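Long-range contacts in VP5 (PDB 6QGL), which is an envelope protein of a haloarchaeal pleomorphic virus and probably drives fusion of the viral membrane with that of its host: residues L145-D150 / N219-T224; E125-L130 / Q225-S230; T373-P378 / D406-Y411. One frame throughout, in Å; residues are numbered along the deposited sequence.

Contact 1: residues L145-D150 / N219-T224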
loop_
_atom_site.group_PDB
_atom_site.type_symbol
_atom_site.label_atom_id
_atom_site.label_comp_id
_atom_site.label_asym_id
_atom_site.label_seq_id
_atom_site.Cartn_x
_atom_site.Cartn_y
_atom_site.Cartn_z
ATOM N N LEU A 145 6.167 -22.683 19.008
ATOM C CA LEU A 145 4.994 -22.203 18.278
ATOM C C LEU A 145 4.543 -20.845 18.796
ATOM O O LEU A 145 3.990 -20.058 18.027
ATOM C CB LEU A 145 3.835 -23.201 18.368
ATOM C CG LEU A 145 3.937 -24.453 17.506
ATOM C CD1 LEU A 145 2.939 -25.476 17.948
ATOM C CD2 LEU A 145 3.711 -24.142 16.039
ATOM N N SER A 146 4.813 -20.556 20.088
ATOM C CA SER A 146 4.506 -19.283 20.745
ATOM C C SER A 146 5.198 -18.108 20.044
ATOM O O SER A 146 4.769 -16.965 20.206
ATOM C CB SER A 146 4.911 -19.331 22.215
ATOM O OG SER A 146 6.310 -19.512 22.362
ATOM N N TYR A 147 6.255 -18.388 19.260
ATOM C CA TYR A 147 6.969 -17.354 18.525
ATOM C C TYR A 147 6.215 -16.904 17.266
ATOM O O TYR A 147 6.169 -15.702 16.987
ATOM C CB TYR A 147 8.408 -17.790 18.169
ATOM C CG TYR A 147 9.191 -16.678 17.501
ATOM C CD1 TYR A 147 9.814 -15.688 18.255
ATOM C CD2 TYR A 147 9.225 -16.559 16.112
ATOM C CE1 TYR A 147 10.474 -14.622 17.646
ATOM C CE2 TYR A 147 9.876 -15.496 15.493
ATOM C CZ TYR A 147 10.510 -14.535 16.264
ATOM O OH TYR A 147 11.175 -13.498 15.664
ATOM N N ILE A 148 5.671 -17.866 16.491
ATOM C CA ILE A 148 5.012 -17.628 15.204
ATOM C C ILE A 148 3.465 -17.541 15.292
ATOM O O ILE A 148 2.856 -16.853 14.470
ATOM C CB ILE A 148 5.505 -18.690 14.168
ATOM C CG1 ILE A 148 5.205 -18.272 12.706
ATOM C CG2 ILE A 148 5.000 -20.110 14.470
ATOM C CD1 ILE A 148 5.944 -17.020 12.207
ATOM N N THR A 149 2.837 -18.236 16.253
ATOM C CA THR A 149 1.383 -18.180 16.419
ATOM C C THR A 149 1.052 -17.742 17.840
ATOM O O THR A 149 0.961 -18.577 18.742
ATOM C CB THR A 149 0.690 -19.496 16.008
ATOM O OG1 THR A 149 1.187 -20.571 16.802
ATOM C CG2 THR A 149 0.815 -19.810 14.524
ATOM N N ASP A 150 0.919 -16.422 18.045
ATOM C CA ASP A 150 0.561 -15.848 19.343
ATOM C C ASP A 150 -0.729 -15.054 19.193
ATOM O O ASP A 150 -0.739 -13.988 18.572
ATOM C CB ASP A 150 1.695 -14.985 19.935
ATOM C CG ASP A 150 1.413 -14.388 21.310
ATOM O OD1 ASP A 150 0.327 -14.666 21.877
ATOM O OD2 ASP A 150 2.276 -13.648 21.820
ATOM N N ASN A 219 -2.480 -11.572 14.920
ATOM C CA ASN A 219 -1.330 -12.372 15.337
ATOM C C ASN A 219 -0.204 -11.427 15.774
ATOM O O ASN A 219 -0.050 -10.351 15.192
ATOM C CB ASN A 219 -0.845 -13.260 14.182
ATOM C CG ASN A 219 0.172 -14.324 14.555
ATOM O OD1 ASN A 219 0.391 -14.656 15.727
ATOM N ND2 ASN A 219 0.808 -14.898 13.548
ATOM N N THR A 220 0.575 -11.828 16.797
ATOM C CA THR A 220 1.709 -11.048 17.299
ATOM C C THR A 220 2.990 -11.865 17.121
ATOM O O THR A 220 3.147 -12.905 17.758
ATOM C CB THR A 220 1.474 -10.562 18.745
ATOM O OG1 THR A 220 0.181 -9.960 18.847
ATOM C CG2 THR A 220 2.531 -9.563 19.205
ATOM N N VAL A 221 3.877 -11.419 16.216
ATOM C CA VAL A 221 5.156 -12.084 15.934
ATOM C C VAL A 221 6.269 -11.050 16.083
ATOM O O VAL A 221 6.327 -10.100 15.297
ATOM C CB VAL A 221 5.199 -12.781 14.540
ATOM C CG1 VAL A 221 6.556 -13.444 14.287
ATOM C CG2 VAL A 221 4.065 -13.788 14.381
ATOM N N ASP A 222 7.136 -11.229 17.101
ATOM C CA ASP A 222 8.260 -10.341 17.418
ATOM C C ASP A 222 7.803 -8.867 17.546
ATOM O O ASP A 222 8.331 -7.975 16.876
ATOM C CB ASP A 222 9.412 -10.539 16.403
ATOM C CG ASP A 222 10.724 -9.864 16.755
ATOM O OD1 ASP A 222 11.149 -9.962 17.929
ATOM O OD2 ASP A 222 11.337 -9.259 15.852
ATOM N N GLY A 223 6.769 -8.652 18.364
ATOM C CA GLY A 223 6.193 -7.334 18.624
ATOM C C GLY A 223 5.327 -6.735 17.530
ATOM O O GLY A 223 4.690 -5.701 17.756
ATOM N N THR A 224 5.293 -7.369 16.339
ATOM C CA THR A 224 4.514 -6.920 15.183
ATOM C C THR A 224 3.135 -7.560 15.199
ATOM O O THR A 224 3.029 -8.788 15.237
ATOM C CB THR A 224 5.274 -7.226 13.875
ATOM O OG1 THR A 224 6.571 -6.630 13.928
ATOM C CG2 THR A 224 4.536 -6.752 12.628
HETATM O O HOH W 1 7.014 -13.592 18.602
HETATM O O HOH W 2 -2.156 -11.661 19.261
HETATM O O HOH W 3 4.699 -13.314 20.029
#

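Contact 2: residues E125-L130 / Q225-S230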
loop_
_atom_site.group_PDB
_atom_site.type_symbol
_atom_site.label_atom_id
_atom_site.label_comp_id
_atom_site.label_asym_id
_atom_site.label_seq_id
_atom_site.Cartn_x
_atom_site.Cartn_y
_atom_site.Cartn_z
ATOM N N GLU A 125 -3.146 -15.653 0.800
ATOM C CA GLU A 125 -1.688 -15.780 0.779
ATOM C C GLU A 125 -1.070 -15.503 2.157
ATOM O O GLU A 125 -0.166 -16.233 2.565
ATOM C CB GLU A 125 -1.064 -14.890 -0.309
ATOM C CG GLU A 125 0.390 -15.217 -0.625
ATOM C CD GLU A 125 0.718 -16.669 -0.925
ATOM O OE1 GLU A 125 0.033 -17.275 -1.782
ATOM O OE2 GLU A 125 1.664 -17.200 -0.299
ATOM N N THR A 126 -1.573 -14.473 2.877
ATOM C CA THR A 126 -1.100 -14.098 4.219
ATOM C C THR A 126 -1.272 -15.293 5.168
ATOM O O THR A 126 -0.344 -15.684 5.877
ATOM C CB THR A 126 -1.887 -12.863 4.735
ATOM O OG1 THR A 126 -1.812 -11.802 3.780
ATOM C CG2 THR A 126 -1.401 -12.377 6.096
ATOM N N VAL A 127 -2.468 -15.874 5.127
ATOM C CA VAL A 127 -2.945 -16.990 5.931
ATOM C C VAL A 127 -2.245 -18.315 5.535
ATOM O O VAL A 127 -1.926 -19.103 6.426
ATOM C CB VAL A 127 -4.492 -16.990 5.828
ATOM C CG1 VAL A 127 -5.130 -18.155 6.554
ATOM C CG2 VAL A 127 -5.036 -15.687 6.381
ATOM N N ARG A 128 -1.944 -18.523 4.231
ATOM C CA ARG A 128 -1.206 -19.703 3.748
ATOM C C ARG A 128 0.245 -19.630 4.180
ATOM O O ARG A 128 0.837 -20.664 4.489
ATOM C CB ARG A 128 -1.244 -19.814 2.215
ATOM C CG ARG A 128 -2.444 -20.559 1.686
ATOM C CD ARG A 128 -2.245 -21.120 0.279
ATOM N NE ARG A 128 -2.124 -20.120 -0.794
ATOM C CZ ARG A 128 -3.150 -19.528 -1.396
ATOM N NH1 ARG A 128 -2.939 -18.618 -2.335
ATOM N NH2 ARG A 128 -4.392 -19.812 -1.034
ATOM N N GLU A 129 0.823 -18.407 4.171
ATOM C CA GLU A 129 2.201 -18.137 4.576
ATOM C C GLU A 129 2.370 -18.460 6.051
ATOM O O GLU A 129 3.321 -19.155 6.396
ATOM C CB GLU A 129 2.585 -16.679 4.286
ATOM C CG GLU A 129 4.030 -16.327 4.594
ATOM C CD GLU A 129 4.366 -14.870 4.352
ATOM O OE1 GLU A 129 3.739 -14.001 5.001
ATOM O OE2 GLU A 129 5.254 -14.597 3.513
ATOM N N LEU A 130 1.433 -17.996 6.912
ATOM C CA LEU A 130 1.473 -18.280 8.349
ATOM C C LEU A 130 1.518 -19.786 8.593
ATOM O O LEU A 130 2.332 -20.232 9.397
ATOM C CB LEU A 130 0.308 -17.620 9.115
ATOM C CG LEU A 130 0.225 -17.895 10.634
ATOM C CD1 LEU A 130 1.493 -17.461 11.367
ATOM C CD2 LEU A 130 -0.972 -17.226 11.243
ATOM N N GLN A 225 2.083 -6.726 15.153
ATOM C CA GLN A 225 0.691 -7.167 15.103
ATOM C C GLN A 225 0.238 -7.125 13.652
ATOM O O GLN A 225 0.331 -6.077 13.016
ATOM C CB GLN A 225 -0.220 -6.267 15.961
ATOM C CG GLN A 225 0.022 -6.356 17.466
ATOM C CD GLN A 225 -0.804 -5.390 18.296
ATOM O OE1 GLN A 225 -0.721 -5.383 19.526
ATOM N NE2 GLN A 225 -1.618 -4.550 17.666
ATOM N N TYR A 226 -0.219 -8.262 13.115
ATOM C CA TYR A 226 -0.713 -8.344 11.740
ATOM C C TYR A 226 -1.922 -9.273 11.673
ATOM O O TYR A 226 -2.328 -9.787 12.716
ATOM C CB TYR A 226 0.416 -8.687 10.734
ATOM C CG TYR A 226 0.750 -10.154 10.558
ATOM C CD1 TYR A 226 1.218 -10.922 11.621
ATOM C CD2 TYR A 226 0.702 -10.749 9.298
ATOM C CE1 TYR A 226 1.555 -12.264 11.455
ATOM C CE2 TYR A 226 1.049 -12.086 9.117
ATOM C CZ TYR A 226 1.476 -12.840 10.198
ATOM O OH TYR A 226 1.818 -14.160 10.016
ATOM N N MET A 227 -2.536 -9.436 10.471
ATOM C CA MET A 227 -3.757 -10.227 10.241
ATOM C C MET A 227 -4.912 -9.648 11.065
ATOM O O MET A 227 -5.794 -10.394 11.493
ATOM C CB MET A 227 -3.553 -11.696 10.639
ATOM C CG MET A 227 -2.823 -12.524 9.640
ATOM S SD MET A 227 -2.423 -14.109 10.414
ATOM C CE MET A 227 -4.040 -14.893 10.436
ATOM N N LYS A 228 -4.877 -8.328 11.323
ATOM C CA LYS A 228 -5.865 -7.621 12.131
ATOM C C LYS A 228 -7.230 -7.652 11.473
ATOM O O LYS A 228 -7.382 -7.163 10.350
ATOM C CB LYS A 228 -5.423 -6.169 12.368
ATOM C CG LYS A 228 -4.435 -5.983 13.510
ATOM C CD LYS A 228 -3.771 -4.633 13.428
ATOM C CE LYS A 228 -3.344 -4.099 14.764
ATOM N NZ LYS A 228 -2.676 -2.779 14.624
ATOM N N PHE A 229 -8.223 -8.244 12.163
ATOM C CA PHE A 229 -9.588 -8.299 11.647
ATOM C C PHE A 229 -10.135 -6.889 11.449
ATOM O O PHE A 229 -10.771 -6.640 10.436
ATOM C CB PHE A 229 -10.514 -9.121 12.557
ATOM C CG PHE A 229 -11.976 -9.025 12.176
ATOM C CD1 PHE A 229 -12.488 -9.780 11.126
ATOM C CD2 PHE A 229 -12.830 -8.156 12.846
ATOM C CE1 PHE A 229 -13.831 -9.678 10.763
ATOM C CE2 PHE A 229 -14.176 -8.055 12.482
ATOM C CZ PHE A 229 -14.672 -8.832 11.456
ATOM N N SER A 230 -9.878 -5.974 12.403
ATOM C CA SER A 230 -10.322 -4.582 12.336
ATOM C C SER A 230 -9.811 -3.876 11.069
ATOM O O SER A 230 -10.557 -3.101 10.474
ATOM C CB SER A 230 -9.904 -3.820 13.590
ATOM O OG SER A 230 -8.503 -3.604 13.639
HETATM O O HOH W 4 1.952 -14.383 7.015
#

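Contact 3: residues T373-P378 / D406-Y411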
loop_
_atom_site.group_PDB
_atom_site.type_symbol
_atom_site.label_atom_id
_atom_site.label_comp_id
_atom_site.label_asym_id
_atom_site.label_seq_id
_atom_site.Cartn_x
_atom_site.Cartn_y
_atom_site.Cartn_z
ATOM N N THR A 373 31.434 4.445 14.480
ATOM C CA THR A 373 30.249 4.063 15.252
ATOM C C THR A 373 29.130 5.097 15.111
ATOM O O THR A 373 29.381 6.299 15.206
ATOM C CB THR A 373 30.611 3.764 16.724
ATOM O OG1 THR A 373 31.812 2.992 16.781
ATOM C CG2 THR A 373 29.502 3.022 17.466
ATOM N N ILE A 374 27.897 4.612 14.885
ATOM C CA ILE A 374 26.678 5.421 14.760
ATOM C C ILE A 374 25.735 5.104 15.936
ATOM O O ILE A 374 25.757 3.977 16.433
ATOM C CB ILE A 374 26.015 5.287 13.358
ATOM C CG1 ILE A 374 25.603 3.827 13.044
ATOM C CG2 ILE A 374 26.941 5.857 12.271
ATOM C CD1 ILE A 374 24.662 3.625 11.861
ATOM N N THR A 375 24.948 6.095 16.404
ATOM C CA THR A 375 24.070 5.929 17.575
ATOM C C THR A 375 22.578 5.699 17.222
ATOM O O THR A 375 21.720 5.769 18.109
ATOM C CB THR A 375 24.249 7.103 18.560
ATOM O OG1 THR A 375 23.813 8.315 17.946
ATOM C CG2 THR A 375 25.680 7.249 19.056
ATOM N N SER A 376 22.279 5.398 15.947
ATOM C CA SER A 376 20.921 5.121 15.465
ATOM C C SER A 376 20.950 4.062 14.367
ATOM O O SER A 376 21.998 3.848 13.759
ATOM C CB SER A 376 20.249 6.396 14.963
ATOM O OG SER A 376 19.766 7.176 16.044
ATOM N N GLU A 377 19.813 3.378 14.133
ATOM C CA GLU A 377 19.709 2.324 13.120
ATOM C C GLU A 377 19.825 2.889 11.693
ATOM O O GLU A 377 19.078 3.811 11.346
ATOM C CB GLU A 377 18.415 1.501 13.300
ATOM C CG GLU A 377 18.333 0.259 12.416
ATOM C CD GLU A 377 17.677 -0.971 13.017
ATOM O OE1 GLU A 377 16.601 -0.837 13.644
ATOM O OE2 GLU A 377 18.234 -2.079 12.839
ATOM N N PRO A 378 20.759 2.353 10.864
ATOM C CA PRO A 378 20.873 2.839 9.478
ATOM C C PRO A 378 19.641 2.450 8.661
ATOM O O PRO A 378 19.091 1.362 8.855
ATOM C CB PRO A 378 22.146 2.160 8.965
ATOM C CG PRO A 378 22.275 0.930 9.777
ATOM C CD PRO A 378 21.719 1.260 11.131
ATOM N N ASP A 406 23.982 -2.369 21.763
ATOM C CA ASP A 406 24.123 -1.286 22.737
ATOM C C ASP A 406 23.292 -0.065 22.294
ATOM O O ASP A 406 23.274 0.968 22.968
ATOM C CB ASP A 406 25.619 -0.910 22.830
ATOM C CG ASP A 406 26.013 0.062 23.933
ATOM O OD1 ASP A 406 25.180 0.324 24.825
ATOM O OD2 ASP A 406 27.167 0.542 23.915
ATOM N N GLY A 407 22.598 -0.211 21.170
ATOM C CA GLY A 407 21.837 0.863 20.550
ATOM C C GLY A 407 22.745 1.619 19.600
ATOM O O GLY A 407 22.404 2.707 19.126
ATOM N N THR A 408 23.930 1.023 19.334
ATOM C CA THR A 408 24.991 1.529 18.466
ATOM C C THR A 408 25.356 0.504 17.390
ATOM O O THR A 408 25.329 -0.702 17.647
ATOM C CB THR A 408 26.247 1.892 19.287
ATOM O OG1 THR A 408 26.705 0.741 20.002
ATOM C CG2 THR A 408 26.018 3.055 20.248
ATOM N N TRP A 409 25.707 0.995 16.189
ATOM C CA TRP A 409 26.131 0.182 15.047
ATOM C C TRP A 409 27.535 0.611 14.628
ATOM O O TRP A 409 27.836 1.806 14.657
ATOM C CB TRP A 409 25.158 0.334 13.868
ATOM C CG TRP A 409 23.857 -0.391 14.036
ATOM C CD1 TRP A 409 23.489 -1.558 13.436
ATOM C CD2 TRP A 409 22.736 0.027 14.825
ATOM N NE1 TRP A 409 22.217 -1.910 13.824
ATOM C CE2 TRP A 409 21.729 -0.951 14.673
ATOM C CE3 TRP A 409 22.480 1.140 15.647
ATOM C CZ2 TRP A 409 20.491 -0.859 15.322
ATOM C CZ3 TRP A 409 21.264 1.218 16.307
ATOM C CH2 TRP A 409 20.282 0.233 16.138
ATOM N N SER A 410 28.393 -0.351 14.246
ATOM C CA SER A 410 29.761 -0.040 13.832
ATOM C C SER A 410 30.177 -0.698 12.510
ATOM O O SER A 410 29.625 -1.729 12.127
ATOM C CB SER A 410 30.757 -0.364 14.945
ATOM O OG SER A 410 31.121 -1.735 14.977
ATOM N N TYR A 411 31.162 -0.085 11.824
ATOM C CA TYR A 411 31.749 -0.558 10.567
ATOM C C TYR A 411 33.267 -0.335 10.602
ATOM O O TYR A 411 33.716 0.709 11.077
ATOM C CB TYR A 411 31.106 0.140 9.342
ATOM C CG TYR A 411 31.779 -0.184 8.022
ATOM C CD1 TYR A 411 31.520 -1.381 7.359
ATOM C CD2 TYR A 411 32.693 0.696 7.448
ATOM C CE1 TYR A 411 32.160 -1.698 6.162
ATOM C CE2 TYR A 411 33.335 0.391 6.249
ATOM C CZ TYR A 411 33.067 -0.808 5.610
ATOM O OH TYR A 411 33.700 -1.110 4.429
#

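Contact 1: residues L145-D150 / N219-T224
Asn-219 reaches from strand 219-221 into the backbone that leaves the short helical turn 145-148. From CB, CG runs anti to the backbone N (chi1 -169°), which carries the amide toward Ile-148 and Asp-150. CG lies 3.7 Å from Ile-148 O. At the tip the amide works both ways: OD1 accepts from Asp-150 N at 3.0 Å, in the carbonyl plane, while ND2 donates to Ile-148 O at 3.0 Å in a nearly straight bond (167°). The strand adds a backbone bond of its own, from Thr-220 N to Asp-150 O.

Further along, Val-221 turns CG2 to Ile-148 O and CG1 to Ile-148 CD1 and, at 4.1 Å, to Tyr-147 CE2. The Tyr-147 ring runs beside Asp-222, its OH 3.5 Å from Asp-222 CB; Asp-222 OD2 is hydrogen-bonded to Ser-51 OG of helix 43-66. Water 1 joins Tyr-147 O to Asp-222 N, and water 2 joins Asp-150 O to Thr-220 OG1. The hairpin whose type I' turn spans Val-221 to Thr-224 is thus pinned by an amide that satisfies a main-chain C=O and a main-chain N-H at once and is thereby fixed in its rotation.

Contact 2: residues E125-L130 / Q225-S230
Leu-130 lays its two methyls over neighbouring side chains of the other segment: CD1 sits 3.6 Å from Tyr-226 OH, and CD2 sits 3.5 Å from Met-227 SD. Here a beta hairpin packs on the long helix 97-140, through its second strand, 224-226, and the bend that leads into helix 229-257. No direct hydrogen bond spans the two segments, and every residue that touches is buried.

One turn back along the helix, Thr-126 offers only its methyl to the hairpin. With OG1 beside the backbone N (chi1 -54°), CG2 is anti to that N and meets Met-227 CG at 3.8 Å and Tyr-226 CE2 at 3.9 Å, while OG1 is hydrogen-bonded to Ser-122 O and to Asn-61 ND2 of helix 43-66. Met-227 crosses Leu-130 at about a right angle, and its chain bends at the last torsion (chi3 73°), which brings CE to within 4.3 Å of Val-127 CG2. Phe-186 of strand 180-189 also packs on Val-127, Leu-130 and Met-227.

The polar link is indirect. Glu-129, paired with Arg-57 in a salt bridge, shares water 4 with the hairpin: this water donates to Glu-129 OE1 and to Thr-126 O, and it accepts from Tyr-226 OH at 3.0 Å, lying in the plane of the tyrosine ring at its edge.

Contact 3: residues T373-P378 / D406-Y411
Ile-374 N donates to Trp-409 O at 2.8 Å in an almost straight bond (173°), and the return bond runs from Trp-409 N to Ile-374 O at 3.0 Å, with the donor tilted from the carbonyl plane. Together they make Ile-374 and Trp-409 a hydrogen-bonded pair of an antiparallel ladder; Thr-373 and Ser-410 form the adjoining non-hydrogen-bonded pair. Two CA-H...O contacts accompany these bonds, from Thr-373 CA to Trp-409 O and from Thr-408 CA to Ile-374 O.

The indole of Trp-409 does most of the remaining work. CG stands anti to the carbonyl carbon (chi1 -75°), and the indole lies against the chain that continues past Thr-375. Glu-377 and Pro-378 lie over one face of it. Glu-377 CA stands 3.7 Å from the centroid of the six-membered ring, and Pro-378 CD stands 3.9 Å from that of the five-membered ring; each is close to the ring normal, so these are two CH-pi contacts side by side. The Glu-377 chain then crosses the benzo half, with CB 3.6 Å from Trp-409 CH2 and the carboxylate, OE2, 3.6 Å from Trp-409 CZ2, its plane 38° from that of the ring. On the same side of the sheet Ile-374 CG1 touches Trp-409 CB at 3.6 Å. Thr-373, on the opposite face, rests CG2 against Thr-408 CB in the loop before strand 409-412, while Thr-408 OG1 is hydrogen-bonded to Asn-404 ND2.

This is a surface contact within a small three-stranded antiparallel sheet: strand 409-412 is central, flanked by 371-374 and 402-403. Ile-374 and Pro-378 both pack on Ile-384 of strand 382-388, which ties this little sheet to the neighbouring one.

Overall arrangement
Contacts 1 and 2 are two halves of one junction, their centres about 11 Å apart. They share the hairpin of strands 219-221 and 224-226, and the chain loop closed by contact 2 contains that of contact 1. They meet directly: Asn-219 N lies 2.8 Å from Tyr-226 O, a probable hydrogen bond across the hairpin, and Leu-130 CD1 lies 3.4 Å from both Asn-219 ND2 and Ile-148 O. Both belong to the N-terminal part of the envelope protein. Contact 3 closes later in the chain, in a separate beta-rich region; its centre is about 27 Å from that of contact 1 and about 32 Å from that of contact 2, and it touches neither.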